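Local coordinates for histidine triad (HIT) protein (Marinobacter aquaeolei, PDB 3OHE), which is a calcium-binding member of the histidine triad (HIT) family and probably acts as a hydrolase, as many of its relatives do on nucleotide-type substrates, at residues A[19-24]-A[39-44]; A[28-33]-A[113-118]. All blocks are in the same frame, centred on the assembly; numbering follows the deposited sequence.

Contact 1 (A[19-24]-A[39-44]); sequences SRLCDV and PRVSGI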
loop_
_atom_site.group_PDB
_atom_site.type_symbol
_atom_site.label_atom_id
_atom_site.label_comp_id
_atom_site.label_asym_id
_atom_site.label_seq_id
_atom_site.Cartn_x
_atom_site.Cartn_y
_atom_site.Cartn_z
ATOM N N SER A 19 -9.488 -6.701 -15.360
ATOM C CA SER A 19 -8.148 -6.918 -15.893
ATOM C C SER A 19 -7.939 -8.431 -16.063
ATOM O O SER A 19 -8.821 -9.238 -15.730
ATOM C CB SER A 19 -7.120 -6.348 -14.955
ATOM O OG SER A 19 -7.154 -7.006 -13.707
ATOM N N ARG A 20 -6.756 -8.828 -16.510
ATOM C CA ARG A 20 -6.457 -10.240 -16.665
ATOM C C ARG A 20 -6.625 -10.975 -15.342
ATOM O O ARG A 20 -7.249 -12.047 -15.296
ATOM C CB ARG A 20 -5.058 -10.439 -17.234
ATOM C CG ARG A 20 -4.822 -11.851 -17.780
ATOM C CD ARG A 20 -3.494 -12.015 -18.484
ATOM N NE ARG A 20 -3.445 -11.113 -19.641
ATOM C CZ ARG A 20 -2.397 -10.994 -20.441
ATOM N NH1 ARG A 20 -1.298 -11.692 -20.204
ATOM N NH2 ARG A 20 -2.433 -10.123 -21.448
ATOM N N LEU A 21 -6.139 -10.386 -14.245
ATOM C CA LEU A 21 -6.198 -11.041 -12.943
ATOM C C LEU A 21 -7.325 -10.566 -12.011
ATOM O O LEU A 21 -7.715 -11.332 -11.123
ATOM C CB LEU A 21 -4.831 -10.828 -12.249
ATOM C CG LEU A 21 -4.643 -11.411 -10.836
ATOM C CD1 LEU A 21 -4.741 -12.932 -10.882
ATOM C CD2 LEU A 21 -3.304 -10.947 -10.268
ATOM N N CYS A 22 -7.797 -9.334 -12.181
ATOM C CA CYS A 22 -8.568 -8.661 -11.140
ATOM C C CYS A 22 -9.910 -8.128 -11.585
ATOM O O CYS A 22 -10.098 -7.672 -12.730
ATOM C CB CYS A 22 -7.808 -7.448 -10.581
ATOM S SG CYS A 22 -6.187 -7.823 -9.868
ATOM N N ASP A 23 -10.853 -8.094 -10.644
ATOM C CA ASP A 23 -11.986 -7.194 -10.798
ATOM C C ASP A 23 -11.530 -5.779 -10.498
ATOM O O ASP A 23 -10.803 -5.525 -9.530
ATOM C CB ASP A 23 -13.133 -7.606 -9.856
ATOM C CG ASP A 23 -13.901 -8.838 -10.342
ATOM O OD1 ASP A 23 -13.705 -9.319 -11.489
ATOM O OD2 ASP A 23 -14.768 -9.341 -9.554
ATOM N N VAL A 24 -11.986 -4.840 -11.331
ATOM C CA VAL A 24 -11.606 -3.443 -11.221
ATOM C C VAL A 24 -12.826 -2.690 -10.753
ATOM O O VAL A 24 -13.839 -2.630 -11.488
ATOM C CB VAL A 24 -11.057 -2.875 -12.545
ATOM C CG1 VAL A 24 -10.500 -1.446 -12.318
ATOM C CG2 VAL A 24 -9.993 -3.782 -13.124
ATOM N N PRO A 39 -7.830 -9.285 -6.906
ATOM C CA PRO A 39 -7.420 -10.472 -7.646
ATOM C C PRO A 39 -8.465 -11.587 -7.487
ATOM O O PRO A 39 -8.920 -11.854 -6.375
ATOM C CB PRO A 39 -6.094 -10.875 -6.972
ATOM C CG PRO A 39 -5.633 -9.675 -6.314
ATOM C CD PRO A 39 -6.824 -8.865 -5.923
ATOM N N ARG A 40 -8.829 -12.200 -8.610
ATOM C CA ARG A 40 -9.884 -13.227 -8.617
ATOM C C ARG A 40 -9.286 -14.589 -8.238
ATOM O O ARG A 40 -9.258 -15.526 -9.031
ATOM C CB ARG A 40 -10.561 -13.307 -9.973
ATOM C CG ARG A 40 -11.396 -12.080 -10.323
ATOM C CD ARG A 40 -12.205 -12.327 -11.598
ATOM N NE ARG A 40 -11.284 -12.441 -12.708
ATOM C CZ ARG A 40 -10.807 -11.380 -13.366
ATOM N NH1 ARG A 40 -11.342 -10.181 -13.178
ATOM N NH2 ARG A 40 -9.863 -11.497 -14.262
ATOM N N VAL A 41 -8.805 -14.670 -7.015
ATOM C CA VAL A 41 -8.150 -15.867 -6.471
ATOM C C VAL A 41 -8.779 -16.077 -5.098
ATOM O O VAL A 41 -8.744 -15.182 -4.261
ATOM C CB VAL A 41 -6.632 -15.690 -6.357
ATOM C CG1 VAL A 41 -5.990 -16.958 -5.768
ATOM C CG2 VAL A 41 -5.998 -15.342 -7.712
ATOM N N SER A 42 -9.375 -17.232 -4.839
ATOM C CA SER A 42 -10.061 -17.458 -3.576
ATOM C C SER A 42 -9.095 -17.516 -2.394
ATOM O O SER A 42 -7.972 -17.979 -2.520
ATOM C CB SER A 42 -10.914 -18.723 -3.648
ATOM O OG SER A 42 -10.094 -19.881 -3.725
ATOM N N GLY A 43 -9.595 -17.086 -1.256
ATOM C CA GLY A 43 -8.942 -17.321 0.036
ATOM C C GLY A 43 -7.653 -16.548 0.288
ATOM O O GLY A 43 -6.870 -16.973 1.129
ATOM N N ILE A 44 -7.405 -15.459 -0.419
ATOM C CA ILE A 44 -6.159 -14.692 -0.262
ATOM C C ILE A 44 -6.397 -13.488 0.628
ATOM O O ILE A 44 -7.272 -12.687 0.308
ATOM C CB ILE A 44 -5.656 -14.211 -1.638
ATOM C CG1 ILE A 44 -5.459 -15.381 -2.616
ATOM C CG2 ILE A 44 -4.345 -13.397 -1.472
ATOM C CD1 ILE A 44 -4.377 -16.402 -2.148
#

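Contact 2 (A[28-33]-A[113-118]); sequences NDNTWP and PPVPYT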
loop_
_atom_site.group_PDB
_atom_site.type_symbol
_atom_site.label_atom_id
_atom_site.label_comp_id
_atom_site.label_asym_id
_atom_site.label_seq_id
_atom_site.Cartn_x
_atom_site.Cartn_y
_atom_site.Cartn_z
ATOM N N ASN A 28 -17.232 3.733 -4.151
ATOM C CA ASN A 28 -18.385 4.607 -4.335
ATOM C C ASN A 28 -18.390 5.833 -3.410
ATOM O O ASN A 28 -19.325 6.043 -2.635
ATOM C CB ASN A 28 -19.695 3.809 -4.187
ATOM C CG ASN A 28 -20.879 4.568 -4.719
ATOM O OD1 ASN A 28 -20.739 5.473 -5.556
ATOM N ND2 ASN A 28 -22.053 4.231 -4.221
ATOM N N ASP A 29 -17.297 6.575 -3.494
ATOM C CA ASP A 29 -17.074 7.834 -2.798
ATOM C C ASP A 29 -16.431 8.749 -3.811
ATOM O O ASP A 29 -15.267 8.558 -4.170
ATOM C CB ASP A 29 -16.194 7.641 -1.550
ATOM C CG ASP A 29 -16.032 8.932 -0.750
ATOM O OD1 ASP A 29 -16.605 9.980 -1.177
ATOM O OD2 ASP A 29 -15.294 8.895 0.260
ATOM N N ASN A 30 -17.186 9.748 -4.284
ATOM C CA ASN A 30 -16.717 10.612 -5.345
ATOM C C ASN A 30 -15.801 11.723 -4.834
ATOM O O ASN A 30 -15.355 12.573 -5.607
ATOM C CB ASN A 30 -17.856 11.155 -6.204
ATOM C CG ASN A 30 -18.680 12.200 -5.499
ATOM O OD1 ASN A 30 -18.285 12.718 -4.469
ATOM N ND2 ASN A 30 -19.836 12.545 -6.082
ATOM N N THR A 31 -15.482 11.695 -3.541
ATOM C CA THR A 31 -14.596 12.687 -2.922
ATOM C C THR A 31 -13.164 12.605 -3.495
ATOM O O THR A 31 -12.486 13.625 -3.594
ATOM C CB THR A 31 -14.603 12.533 -1.384
ATOM O OG1 THR A 31 -15.961 12.597 -0.938
ATOM C CG2 THR A 31 -13.781 13.648 -0.667
ATOM N N TRP A 32 -12.712 11.402 -3.856
ATOM C CA TRP A 32 -11.398 11.164 -4.472
ATOM C C TRP A 32 -11.564 10.134 -5.576
ATOM O O TRP A 32 -12.382 9.243 -5.412
ATOM C CB TRP A 32 -10.336 10.593 -3.484
ATOM C CG TRP A 32 -10.106 11.377 -2.272
ATOM C CD1 TRP A 32 -9.192 12.392 -2.094
ATOM C CD2 TRP A 32 -10.828 11.283 -1.061
ATOM N NE1 TRP A 32 -9.295 12.892 -0.842
ATOM C CE2 TRP A 32 -10.278 12.250 -0.174
ATOM C CE3 TRP A 32 -11.831 10.417 -0.594
ATOM C CZ2 TRP A 32 -10.742 12.419 1.105
ATOM C CZ3 TRP A 32 -12.285 10.587 0.648
ATOM C CH2 TRP A 32 -11.728 11.590 1.512
ATOM N N PRO A 33 -10.746 10.192 -6.655
ATOM C CA PRO A 33 -10.700 9.099 -7.636
ATOM C C PRO A 33 -10.057 7.886 -6.989
ATOM O O PRO A 33 -8.872 7.944 -6.605
ATOM C CB PRO A 33 -9.854 9.686 -8.782
ATOM C CG PRO A 33 -9.846 11.201 -8.551
ATOM C CD PRO A 33 -9.874 11.325 -7.069
ATOM N N PRO A 113 -17.745 11.262 5.786
ATOM C CA PRO A 113 -18.645 10.272 5.144
ATOM C C PRO A 113 -18.461 10.195 3.597
ATOM O O PRO A 113 -18.137 11.211 2.992
ATOM C CB PRO A 113 -20.042 10.814 5.452
ATOM C CG PRO A 113 -19.860 11.736 6.615
ATOM C CD PRO A 113 -18.489 12.338 6.470
ATOM N N PRO A 114 -18.711 9.031 2.991
ATOM C CA PRO A 114 -18.615 8.939 1.523
ATOM C C PRO A 114 -19.757 9.645 0.833
ATOM O O PRO A 114 -20.875 9.740 1.391
ATOM C CB PRO A 114 -18.760 7.452 1.260
ATOM C CG PRO A 114 -19.628 6.965 2.406
ATOM C CD PRO A 114 -19.158 7.762 3.585
ATOM N N VAL A 115 -19.486 10.146 -0.363
ATOM C CA VAL A 115 -20.513 10.742 -1.197
ATOM C C VAL A 115 -20.687 9.813 -2.415
ATOM O O VAL A 115 -19.775 9.705 -3.242
ATOM C CB VAL A 115 -20.124 12.164 -1.620
ATOM C CG1 VAL A 115 -21.156 12.763 -2.581
ATOM C CG2 VAL A 115 -19.912 13.036 -0.379
ATOM N N PRO A 116 -21.852 9.157 -2.545
ATOM C CA PRO A 116 -22.009 8.217 -3.659
ATOM C C PRO A 116 -21.996 8.942 -5.016
ATOM O O PRO A 116 -22.426 10.092 -5.139
ATOM C CB PRO A 116 -23.382 7.595 -3.416
ATOM C CG PRO A 116 -24.098 8.583 -2.524
ATOM C CD PRO A 116 -23.050 9.248 -1.690
ATOM N N TYR A 117 -21.494 8.259 -6.021
ATOM C CA TYR A 117 -21.552 8.739 -7.379
ATOM C C TYR A 117 -22.993 8.821 -7.838
ATOM O O TYR A 117 -23.778 7.884 -7.642
ATOM C CB TYR A 117 -20.778 7.782 -8.322
ATOM C CG TYR A 117 -19.277 7.945 -8.266
ATOM C CD1 TYR A 117 -18.514 7.408 -7.247
ATOM C CD2 TYR A 117 -18.612 8.662 -9.262
ATOM C CE1 TYR A 117 -17.144 7.584 -7.230
ATOM C CE2 TYR A 117 -17.248 8.860 -9.246
ATOM C CZ TYR A 117 -16.509 8.333 -8.202
ATOM O OH TYR A 117 -15.150 8.532 -8.218
ATOM N N THR A 118 -23.322 9.901 -8.527
ATOM C CA THR A 118 -24.575 9.911 -9.280
ATOM C C THR A 118 -24.433 8.987 -10.498
ATOM O O THR A 118 -23.336 8.575 -10.845
ATOM C CB THR A 118 -24.904 11.323 -9.790
ATOM O OG1 THR A 118 -23.952 11.666 -10.803
ATOM C CG2 THR A 118 -24.891 12.369 -8.678
HETATM O O HOH W 1 -23.859 5.369 -6.399
HETATM O O HOH W 2 -13.882 7.061 -6.372
#

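Contact 1 (A[19-24]-A[39-44])
The guanidinium of Arg40 lies against the turn 19-22: Leu21 O sits over one of its faces, 3.7 Å above the plane and toward the rim, while Ser19 O and Asp23 OD1 meet its edge in plane. Arg40 NH2 gives Ser19 O a nearly straight bond of 2.9 Å (176° at the hydrogen). Arg40 NH1 makes the salt bridge to Asp23 OD1, which it reaches on the anti side but well out of the carboxylate plane, the two flat groups being turned 49° apart. Arg40 gets there because its chain bends at CG-CD (chi3 -67°), folding the head back over the tight turn. One cation thus gathers a backbone carbonyl and a carboxylate, which is likely to pin the shape of this turn. The backbone joins in: Arg40 N donates to Leu21 O over 2.9 Å, and Arg40 is the centre of an inverse gamma turn. Beside it Cys22 and Pro39 form an antiparallel non-hydrogen-bonded pair, with Cys22 SG 4.0 Å from Pro39 CG. Leu21 adds apolar contact, CG to Pro39 CB and CD1 to Val41 CG2, both at 4.2 Å. Within the turn Ser19 OG accepts from Cys22 N, an ST motif, and also bonds Glu61 of helix 52-72. The contact therefore ties the hairpin turn between strands 13-18 and 22-27 to the exit of strand 34-39, with helix 52-72 packed against Cys22 and Val41.

Contact 2 (A[28-33]-A[113-118])
Three hydrogen bonds join Asn28, Asp29 and Asn30 to the proline-rich segment 113-118. Tyr117 N donates to Asn28 OD1 over 2.9 Å, tilted 30° from the amide's carbonyl plane; Val115 N reaches Asp29 OD1 at 3.0 Å from above the carboxylate; Asn30 N returns a 2.8 Å bond to Val115 O. Asp29 OD1 also accepts from Thr31 OG1, on the syn side, and from Thr31 N, an Asx turn, so three donors grip one oxygen and hold the carboxylate's rotation. Replacing Asp29 by alanine would remove the acceptor that Val115 N, Thr31 N and Thr31 OG1 share, and is likely to let the Asx turn open. The aromatic contact is CH-pi: Asn30 CB stands 3.6 Å above the centre of the Tyr117 ring, only 8° off its normal, while Asn28 OD1 lies at the ring edge. With CG between backbone N and carbonyl carbon (chi1 72°), the amide of Asn30 turns to Val115, Asn30 OD1 coming 3.4 Å from Val115 CB, while Asn30 ND2 bonds Gln121. Pro114 lies across the Asp29 side chain at about a right angle, with Pro114 CB 3.8 Å from Asp29 CB. Two waters add bridges: one accepts from Asn28 ND2 and reaches Tyr117 O, another joins Trp32 O to Tyr117 OH. The pairing fastens the loop between strands 22-27 and 34-39 to the lead-in of helix 119-135, whose Gln122 and Val125 touch Tyr117, while Trp32 packs on strand 92-97.

Both contacts are partly buried and lie on opposite sides of the chain's centre, about 23 Å apart between centres. They share the neighbourhood of strands 22-27 and 34-39: contact 1 joins the start of the first to the exit of the second, contact 2 uses the loop connecting them. Contact 1 stays within nearby sequence and includes a strand pair; contact 2 spans 79 intervening residues and joins loop to loop, its 113-118 side largely exposed. Their chemistry differs accordingly. In contact 1 a charged arginine grips a backbone carbonyl and a carboxylate beside sheet pairing, whereas contact 2 has no salt bridge across its segments: a carboxylate oxygen and an amide oxygen take backbone N-H groups, beside a tyrosine face and bridging waters.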